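Local coordinates for protein uronate isomerase (Caulobacter crescentus, PDB 2Q01) that catalyses the reversible isomerisation of D-glucuronate to D-fructuronate and of D-galacturonate to D-tagaturonate in uronic acid metabolism, at residues E11-P16 against A432-S437; V193-R198 against I243-T248. One frame throughout, in Å; residues are numbered along the deposited sequence.

Contact 1. Residues E11-P16 against A432-S437; sequences EDRLFP and ARRVDS
Arg434 reaches from its helix into the type II turn of Asp12-Phe15. Arg434 CB lies 3.9 Å from Leu14 CB and also touches Phe15 CE1. CG runs past Phe15 CE1 too. Arg434 CD is 3.9 Å from Leu14 CD1 and close to Arg13 O. The chain is extended from CG to NE, which carries the guanidinium to the backbone carbonyls of Glu11, just before the turn, and Arg13, within it. NE forms a salt bridge with Asp430, one helical turn back. Arg434 NH2 donates to Glu11 O at 2.6 Å, from above the carbonyl plane. Arg434 NH2 also donates to Arg13 O at 3.0 Å, in the carbonyl plane and on a lone pair. NH1 adds a weak bond to Glu11 O. Arg13 lies over one face of this guanidinium, the two planes 31° apart, with Arg13 NH2 3.4 Å from Arg434 NH1. Arg13 NH1 bonds to His10 O. Asp430 also pairs with Arg13 and probably offsets the like charges.

The contact joins the N-terminal loop to helix 425-445. Helix 19-30 packs on Phe15 and Ser437, helix 393-407 on Leu14 and Val435. His447 and Arg448 of a second subunit pack on the turn.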
ATOM      1  N   GLU B  11     -10.804 -27.396 -11.963  1.00 53.16           N
ATOM      2  CA  GLU B  11     -11.282 -27.689 -10.606  1.00 52.83           C
ATOM      3  C   GLU B  11     -10.453 -26.990  -9.538  1.00 49.74           C
ATOM      4  O   GLU B  11     -10.956 -26.696  -8.458  1.00 42.78           O
ATOM      5  CB  GLU B  11     -11.222 -29.190 -10.316  1.00 56.91           C
ATOM      6  CG  GLU B  11     -11.985 -30.096 -11.265  1.00 84.68           C
ATOM      7  CD  GLU B  11     -11.783 -31.571 -10.938  1.00 97.42           C
ATOM      8  OE1 GLU B  11     -12.551 -32.409 -11.456  1.00 91.58           O
ATOM      9  OE2 GLU B  11     -10.856 -31.894 -10.160  1.00 98.50           O
ATOM     10  N   ASP B  12      -9.178 -26.758  -9.844  1.00 48.30           N
ATOM     11  CA  ASP B  12      -8.215 -26.223  -8.886  1.00 43.34           C
ATOM     12  C   ASP B  12      -7.907 -24.751  -9.116  1.00 36.13           C
ATOM     13  O   ASP B  12      -6.829 -24.282  -8.759  1.00 50.63           O
ATOM     14  CB  ASP B  12      -6.914 -27.025  -8.943  1.00 49.08           C
ATOM     15  CG  ASP B  12      -7.044 -28.407  -8.337  1.00 55.43           C
ATOM     16  OD1 ASP B  12      -6.311 -29.307  -8.795  1.00 52.69           O
ATOM     17  OD2 ASP B  12      -7.863 -28.598  -7.408  1.00 53.25           O
ATOM     18  N   ARG B  13      -8.849 -24.032  -9.716  1.00 39.71           N
ATOM     19  CA  ARG B  13      -8.696 -22.604  -9.974  1.00 41.86           C
ATOM     20  C   ARG B  13      -8.574 -21.813  -8.669  1.00 44.56           C
ATOM     21  O   ARG B  13      -9.182 -22.171  -7.655  1.00 38.45           O
ATOM     22  CB  ARG B  13      -9.865 -22.083 -10.816  1.00 38.04           C
ATOM     23  CG  ARG B  13     -11.226 -22.324 -10.195  1.00 39.10           C
ATOM     24  CD  ARG B  13     -12.361 -21.889 -11.095  1.00 32.76           C
ATOM     25  NE  ARG B  13     -13.664 -22.164 -10.490  1.00 38.06           N
ATOM     26  CZ  ARG B  13     -14.298 -23.331 -10.558  1.00 45.99           C
ATOM     27  NH1 ARG B  13     -13.761 -24.355 -11.209  1.00 51.37           N
ATOM     28  NH2 ARG B  13     -15.477 -23.478  -9.972  1.00 41.56           N
ATOM     29  N   LEU B  14      -7.754 -20.761  -8.703  1.00 41.39           N
ATOM     30  CA  LEU B  14      -7.535 -19.843  -7.565  1.00 47.10           C
ATOM     31  C   LEU B  14      -6.719 -20.407  -6.383  1.00 44.11           C
ATOM     32  O   LEU B  14      -6.357 -19.664  -5.467  1.00 49.84           O
ATOM     33  CB  LEU B  14      -8.853 -19.184  -7.086  1.00 37.34           C
ATOM     34  CG  LEU B  14      -9.799 -18.582  -8.145  1.00 29.41           C
ATOM     35  CD1 LEU B  14     -11.140 -18.226  -7.552  1.00 40.23           C
ATOM     36  CD2 LEU B  14      -9.195 -17.387  -8.833  1.00 33.10           C
ATOM     37  N   PHE B  15      -6.424 -21.706  -6.408  1.00 42.34           N
ATOM     38  CA  PHE B  15      -5.537 -22.323  -5.416  1.00 34.29           C
ATOM     39  C   PHE B  15      -4.096 -22.071  -5.845  1.00 35.28           C
ATOM     40  O   PHE B  15      -3.830 -21.981  -7.046  1.00 29.90           O
ATOM     41  CB  PHE B  15      -5.789 -23.834  -5.301  1.00 39.01           C
ATOM     42  CG  PHE B  15      -7.186 -24.199  -4.881  1.00 39.16           C
ATOM     43  CD1 PHE B  15      -7.922 -23.380  -4.016  1.00 34.75           C
ATOM     44  CD2 PHE B  15      -7.762 -25.380  -5.338  1.00 26.15           C
ATOM     45  CE1 PHE B  15      -9.217 -23.723  -3.636  1.00 26.02           C
ATOM     46  CE2 PHE B  15      -9.061 -25.740  -4.960  1.00 35.44           C
ATOM     47  CZ  PHE B  15      -9.791 -24.912  -4.110  1.00 34.14           C
ATOM     48  N   PRO B  16      -3.160 -21.959  -4.879  1.00 36.79           N
ATOM     49  CA  PRO B  16      -1.756 -21.720  -5.233  1.00 35.90           C
ATOM     50  C   PRO B  16      -1.179 -22.891  -6.023  1.00 42.15           C
ATOM     51  O   PRO B  16      -1.697 -24.004  -5.938  1.00 43.32           O
ATOM     52  CB  PRO B  16      -1.059 -21.625  -3.871  1.00 42.34           C
ATOM     53  CG  PRO B  16      -2.141 -21.340  -2.895  1.00 45.95           C
ATOM     54  CD  PRO B  16      -3.335 -22.057  -3.418  1.00 35.45           C
ATOM     55  N   ALA B 432     -14.775 -16.401  -3.425  1.00 34.51           N
ATOM     56  CA  ALA B 432     -14.541 -16.105  -2.006  1.00 35.89           C
ATOM     57  C   ALA B 432     -14.063 -17.331  -1.248  1.00 29.56           C
ATOM     58  O   ALA B 432     -13.122 -17.254  -0.463  1.00 29.76           O
ATOM     59  CB  ALA B 432     -15.803 -15.573  -1.371  1.00 36.77           C
ATOM     60  N   ARG B 433     -14.717 -18.460  -1.503  1.00 34.84           N
ATOM     61  CA  ARG B 433     -14.410 -19.726  -0.836  1.00 26.26           C
ATOM     62  C   ARG B 433     -13.046 -20.321  -1.213  1.00 31.84           C
ATOM     63  O   ARG B 433     -12.358 -20.866  -0.351  1.00 34.96           O
ATOM     64  CB  ARG B 433     -15.545 -20.717  -1.071  1.00 29.18           C
ATOM     65  CG  ARG B 433     -16.828 -20.300  -0.360  1.00 30.87           C
ATOM     66  CD  ARG B 433     -18.066 -21.023  -0.869  1.00 31.61           C
ATOM     67  NE  ARG B 433     -19.248 -20.516  -0.172  1.00 43.99           N
ATOM     68  CZ  ARG B 433     -20.437 -21.110  -0.136  1.00 38.05           C
ATOM     69  NH1 ARG B 433     -20.651 -22.258  -0.768  1.00 35.79           N
ATOM     70  NH2 ARG B 433     -21.420 -20.548   0.548  1.00 39.55           N
ATOM     71  N   ARG B 434     -12.646 -20.181  -2.477  1.00 29.64           N
ATOM     72  CA  ARG B 434     -11.352 -20.680  -2.953  1.00 30.20           C
ATOM     73  C   ARG B 434     -10.178 -19.854  -2.467  1.00 35.43           C
ATOM     74  O   ARG B 434      -9.138 -20.411  -2.111  1.00 42.69           O
ATOM     75  CB  ARG B 434     -11.320 -20.735  -4.479  1.00 30.45           C
ATOM     76  CG  ARG B 434     -12.256 -21.762  -5.048  1.00 23.87           C
ATOM     77  CD  ARG B 434     -12.239 -21.796  -6.555  1.00 24.82           C
ATOM     78  NE  ARG B 434     -13.062 -22.908  -7.007  1.00 46.27           N
ATOM     79  CZ  ARG B 434     -12.588 -24.100  -7.351  1.00 33.75           C
ATOM     80  NH1 ARG B 434     -13.426 -25.049  -7.725  1.00 28.67           N
ATOM     81  NH2 ARG B 434     -11.282 -24.334  -7.340  1.00 25.84           N
ATOM     82  N   VAL B 435     -10.344 -18.529  -2.469  1.00 42.73           N
ATOM     83  CA  VAL B 435      -9.303 -17.598  -2.013  1.00 34.16           C
ATOM     84  C   VAL B 435      -9.075 -17.718  -0.504  1.00 34.69           C
ATOM     85  O   VAL B 435      -7.925 -17.745  -0.049  1.00 44.64           O
ATOM     86  CB  VAL B 435      -9.606 -16.137  -2.433  1.00 39.36           C
ATOM     87  CG1 VAL B 435      -8.647 -15.151  -1.767  1.00 35.30           C
ATOM     88  CG2 VAL B 435      -9.516 -16.000  -3.935  1.00 25.49           C
ATOM     89  N   ASP B 436     -10.167 -17.818   0.257  1.00 28.60           N
ATOM     90  CA  ASP B 436     -10.095 -18.089   1.698  1.00 37.28           C
ATOM     91  C   ASP B 436      -9.440 -19.438   1.983  1.00 35.85           C
ATOM     92  O   ASP B 436      -8.669 -19.561   2.940  1.00 42.00           O
ATOM     93  CB  ASP B 436     -11.484 -18.048   2.347  1.00 43.65           C
ATOM     94  CG  ASP B 436     -12.033 -16.630   2.497  1.00 73.99           C
ATOM     95  OD1 ASP B 436     -13.174 -16.499   2.995  1.00 87.87           O
ATOM     96  OD2 ASP B 436     -11.344 -15.653   2.122  1.00 89.00           O
ATOM     97  N   SER B 437      -9.752 -20.438   1.155  1.00 32.41           N
ATOM     98  CA  SER B 437      -9.114 -21.752   1.248  1.00 30.60           C
ATOM     99  C   SER B 437      -7.624 -21.677   0.954  1.00 33.75           C
ATOM    100  O   SER B 437      -6.834 -22.287   1.664  1.00 46.16           O
ATOM    101  CB  SER B 437      -9.776 -22.756   0.311  1.00 24.90           C
ATOM    102  OG  SER B 437     -11.092 -23.025   0.743  1.00 38.28           O
TER

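Contact 2. Residues V193-R198 against I243-T248; sequences VITAYR and IDAGAT
Thr195 and Ala247 meet closely. Thr195 O lies 3.2 Å from Ala247 CB and takes a CA-H...O contact from Ala247 CA. The methyl CG2 of Thr195 touches two alanine methyls, 3.8 Å from Ala247 CB and 3.9 Å from Ala245 CB. Its OG1 stands anti to the backbone N (chi1 180°), which leaves CG2 to meet the alanines. Ile194 packs against the Gly246 peptide. Ile194 CG2 and Ile194 CD1 are each 3.5 Å from Gly246 O.

No direct hydrogen bond joins the segments. Two waters make the polar links instead. One donates to both Val193 O and Ala245 O, the latter at 2.6 Å. The other donates to Thr195 O and accepts from Thr248 N at 2.9 Å. They bridge backbone atoms at two points along the contact.

Gly246 ends the helix in a Schellman motif, with positive phi (105°). Gly246 has no side chain, and Ile194 CG2 packs directly against its CA. Further out, Phe242 packs on both Thr195 and Ala247. His181 touches Thr195, and Arg185 touches Ala245. Thr248 OG1 bonds to Tyr470 O.

Strand 192-194 is the last strand of the parallel set 37-39, 165-169, 192-194. Ile194 is backbone-bonded to Leu168 and Thr170 on that side. Beyond it, Tyr197 is backbone-bonded to Ser249 and Asp251 of strand 249-252. The contact thus sets the end of helix 228-244 against the end of strand 192-194, just before the chain enters strand 249-252. This is a beta-alpha-beta connection, consistent with the TIM-barrel clan of the family.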
ATOM      1  N   VAL B 193     -35.726 -13.562   1.074  1.00 39.16           N
ATOM      2  CA  VAL B 193     -35.279 -12.317   0.470  1.00 35.26           C
ATOM      3  C   VAL B 193     -35.639 -11.174   1.414  1.00 40.91           C
ATOM      4  O   VAL B 193     -36.814 -10.910   1.671  1.00 37.83           O
ATOM      5  CB  VAL B 193     -35.886 -12.094  -0.931  1.00 36.10           C
ATOM      6  CG1 VAL B 193     -35.436 -10.755  -1.499  1.00 35.69           C
ATOM      7  CG2 VAL B 193     -35.497 -13.239  -1.874  1.00 29.97           C
ATOM      8  N   ILE B 194     -34.614 -10.522   1.951  1.00 45.71           N
ATOM      9  CA  ILE B 194     -34.804  -9.425   2.898  1.00 46.61           C
ATOM     10  C   ILE B 194     -34.268  -8.113   2.334  1.00 44.91           C
ATOM     11  O   ILE B 194     -33.813  -8.054   1.192  1.00 44.99           O
ATOM     12  CB  ILE B 194     -34.172  -9.725   4.285  1.00 38.53           C
ATOM     13  CG1 ILE B 194     -32.671 -10.006   4.166  1.00 37.03           C
ATOM     14  CG2 ILE B 194     -34.892 -10.882   4.948  1.00 43.24           C
ATOM     15  CD1 ILE B 194     -31.936  -9.983   5.489  1.00 34.75           C
ATOM     16  N   THR B 195     -34.330  -7.065   3.145  1.00 45.98           N
ATOM     17  CA  THR B 195     -33.925  -5.735   2.707  1.00 44.35           C
ATOM     18  C   THR B 195     -32.831  -5.144   3.604  1.00 42.57           C
ATOM     19  O   THR B 195     -32.449  -5.740   4.611  1.00 37.60           O
ATOM     20  CB  THR B 195     -35.152  -4.791   2.602  1.00 44.82           C
ATOM     21  OG1 THR B 195     -34.727  -3.495   2.174  1.00 51.75           O
ATOM     22  CG2 THR B 195     -35.882  -4.678   3.938  1.00 40.60           C
ATOM     23  N   ALA B 196     -32.310  -3.988   3.202  1.00 38.05           N
ATOM     24  CA  ALA B 196     -31.360  -3.228   4.009  1.00 40.15           C
ATOM     25  C   ALA B 196     -31.717  -1.749   3.928  1.00 38.06           C
ATOM     26  O   ALA B 196     -32.136  -1.268   2.875  1.00 33.68           O
ATOM     27  CB  ALA B 196     -29.938  -3.466   3.527  1.00 41.58           C
ATOM     28  N   TYR B 197     -31.552  -1.041   5.045  1.00 34.36           N
ATOM     29  CA  TYR B 197     -31.927   0.370   5.159  1.00 27.79           C
ATOM     30  C   TYR B 197     -30.816   1.307   4.687  1.00 29.55           C
ATOM     31  O   TYR B 197     -29.787   1.433   5.347  1.00 38.92           O
ATOM     32  CB  TYR B 197     -32.280   0.678   6.615  1.00 34.46           C
ATOM     33  CG  TYR B 197     -32.922   2.029   6.861  1.00 30.46           C
ATOM     34  CD1 TYR B 197     -34.277   2.228   6.609  1.00 31.39           C
ATOM     35  CD2 TYR B 197     -32.186   3.089   7.389  1.00 31.45           C
ATOM     36  CE1 TYR B 197     -34.878   3.444   6.850  1.00 46.40           C
ATOM     37  CE2 TYR B 197     -32.781   4.321   7.638  1.00 39.24           C
ATOM     38  CZ  TYR B 197     -34.131   4.484   7.367  1.00 33.14           C
ATOM     39  OH  TYR B 197     -34.750   5.680   7.594  1.00 37.78           O
ATOM     40  N   ARG B 198     -31.029   1.975   3.555  1.00 36.59           N
ATOM     41  CA  ARG B 198     -30.020   2.878   2.995  1.00 32.79           C
ATOM     42  C   ARG B 198     -30.544   4.313   2.866  1.00 35.11           C
ATOM     43  O   ARG B 198     -31.048   4.693   1.810  1.00 37.38           O
ATOM     44  CB  ARG B 198     -29.549   2.374   1.635  1.00 40.73           C
ATOM     45  CG  ARG B 198     -28.228   2.969   1.180  1.00 51.36           C
ATOM     46  CD  ARG B 198     -28.104   2.949  -0.324  1.00 57.40           C
ATOM     47  NE  ARG B 198     -26.818   3.483  -0.762  1.00 83.97           N
ATOM     48  CZ  ARG B 198     -25.757   2.745  -1.081  1.00 96.98           C
ATOM     49  NH1 ARG B 198     -25.812   1.417  -1.028  1.00 98.96           N
ATOM     50  NH2 ARG B 198     -24.635   3.341  -1.463  1.00100.18           N
ATOM     51  N   ILE B 243     -37.285  -3.640   9.325  1.00 38.28           N
ATOM     52  CA  ILE B 243     -37.170  -4.753  10.274  1.00 38.78           C
ATOM     53  C   ILE B 243     -38.301  -5.768  10.091  1.00 43.68           C
ATOM     54  O   ILE B 243     -38.056  -6.980  10.028  1.00 42.02           O
ATOM     55  CB  ILE B 243     -37.140  -4.226  11.736  1.00 37.53           C
ATOM     56  CG1 ILE B 243     -35.814  -3.520  12.001  1.00 36.68           C
ATOM     57  CG2 ILE B 243     -37.328  -5.353  12.757  1.00 45.22           C
ATOM     58  CD1 ILE B 243     -35.873  -2.507  13.095  1.00 46.95           C
ATOM     59  N   ASP B 244     -39.526  -5.255   9.977  1.00 44.47           N
ATOM     60  CA  ASP B 244     -40.714  -6.066   9.714  1.00 47.60           C
ATOM     61  C   ASP B 244     -40.664  -6.759   8.350  1.00 49.40           C
ATOM     62  O   ASP B 244     -41.316  -7.784   8.145  1.00 61.49           O
ATOM     63  CB  ASP B 244     -41.980  -5.210   9.823  1.00 44.60           C
ATOM     64  CG  ASP B 244     -42.256  -4.739  11.244  1.00 64.55           C
ATOM     65  OD1 ASP B 244     -42.990  -3.740  11.397  1.00 84.61           O
ATOM     66  OD2 ASP B 244     -41.749  -5.358  12.205  1.00 71.29           O
ATOM     67  N   ALA B 245     -39.885  -6.194   7.430  1.00 51.64           N
ATOM     68  CA  ALA B 245     -39.641  -6.796   6.121  1.00 47.88           C
ATOM     69  C   ALA B 245     -38.412  -7.719   6.142  1.00 48.02           C
ATOM     70  O   ALA B 245     -38.007  -8.255   5.104  1.00 44.05           O
ATOM     71  CB  ALA B 245     -39.483  -5.710   5.064  1.00 45.22           C
ATOM     72  N   GLY B 246     -37.819  -7.884   7.322  1.00 41.21           N
ATOM     73  CA  GLY B 246     -36.737  -8.841   7.521  1.00 45.44           C
ATOM     74  C   GLY B 246     -35.336  -8.277   7.635  1.00 44.91           C
ATOM     75  O   GLY B 246     -34.386  -9.039   7.835  1.00 54.04           O
ATOM     76  N   ALA B 247     -35.201  -6.956   7.510  1.00 42.84           N
ATOM     77  CA  ALA B 247     -33.899  -6.287   7.595  1.00 38.53           C
ATOM     78  C   ALA B 247     -33.214  -6.475   8.940  1.00 39.99           C
ATOM     79  O   ALA B 247     -33.856  -6.470   9.992  1.00 37.94           O
ATOM     80  CB  ALA B 247     -34.021  -4.808   7.286  1.00 39.30           C
ATOM     81  N   THR B 248     -31.902  -6.666   8.881  1.00 43.49           N
ATOM     82  CA  THR B 248     -31.067  -6.757  10.070  1.00 39.86           C
ATOM     83  C   THR B 248     -29.952  -5.723   9.992  1.00 32.90           C
ATOM     84  O   THR B 248     -29.198  -5.537  10.951  1.00 39.79           O
ATOM     85  CB  THR B 248     -30.429  -8.162  10.214  1.00 45.97           C
ATOM     86  OG1 THR B 248     -29.613  -8.449   9.070  1.00 43.68           O
ATOM     87  CG2 THR B 248     -31.486  -9.256  10.365  1.00 43.92           C
TER
HETATM   88  O   HOH W   1     -39.116  -9.454   3.118  1.00 31.56           O
HETATM   89  O   HOH W   2     -30.573  -6.447   6.339  1.00 43.75           O

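The two contacts lie on opposite sides of the chain's centre. Their own centres are 31 Å apart, and their nearest atoms are about 16 Å apart. Along the chain, contact 2 is nested inside the loop closed by contact 1. Contact 1 is the more peripheral, 21 Å from the chain's centre, and a second subunit reaches it. Contact 2 lies 14 Å from that centre, and no other chain of the assembly touches it. Contact 1 relies on a charged side chain gripping backbone carbonyls, contact 2 on apolar packing of Ile194, Thr195 and two alanines, with bridging waters. The potassium ligands Ala375, Tyr378, Leu381 and Asn411 belong to neither contact.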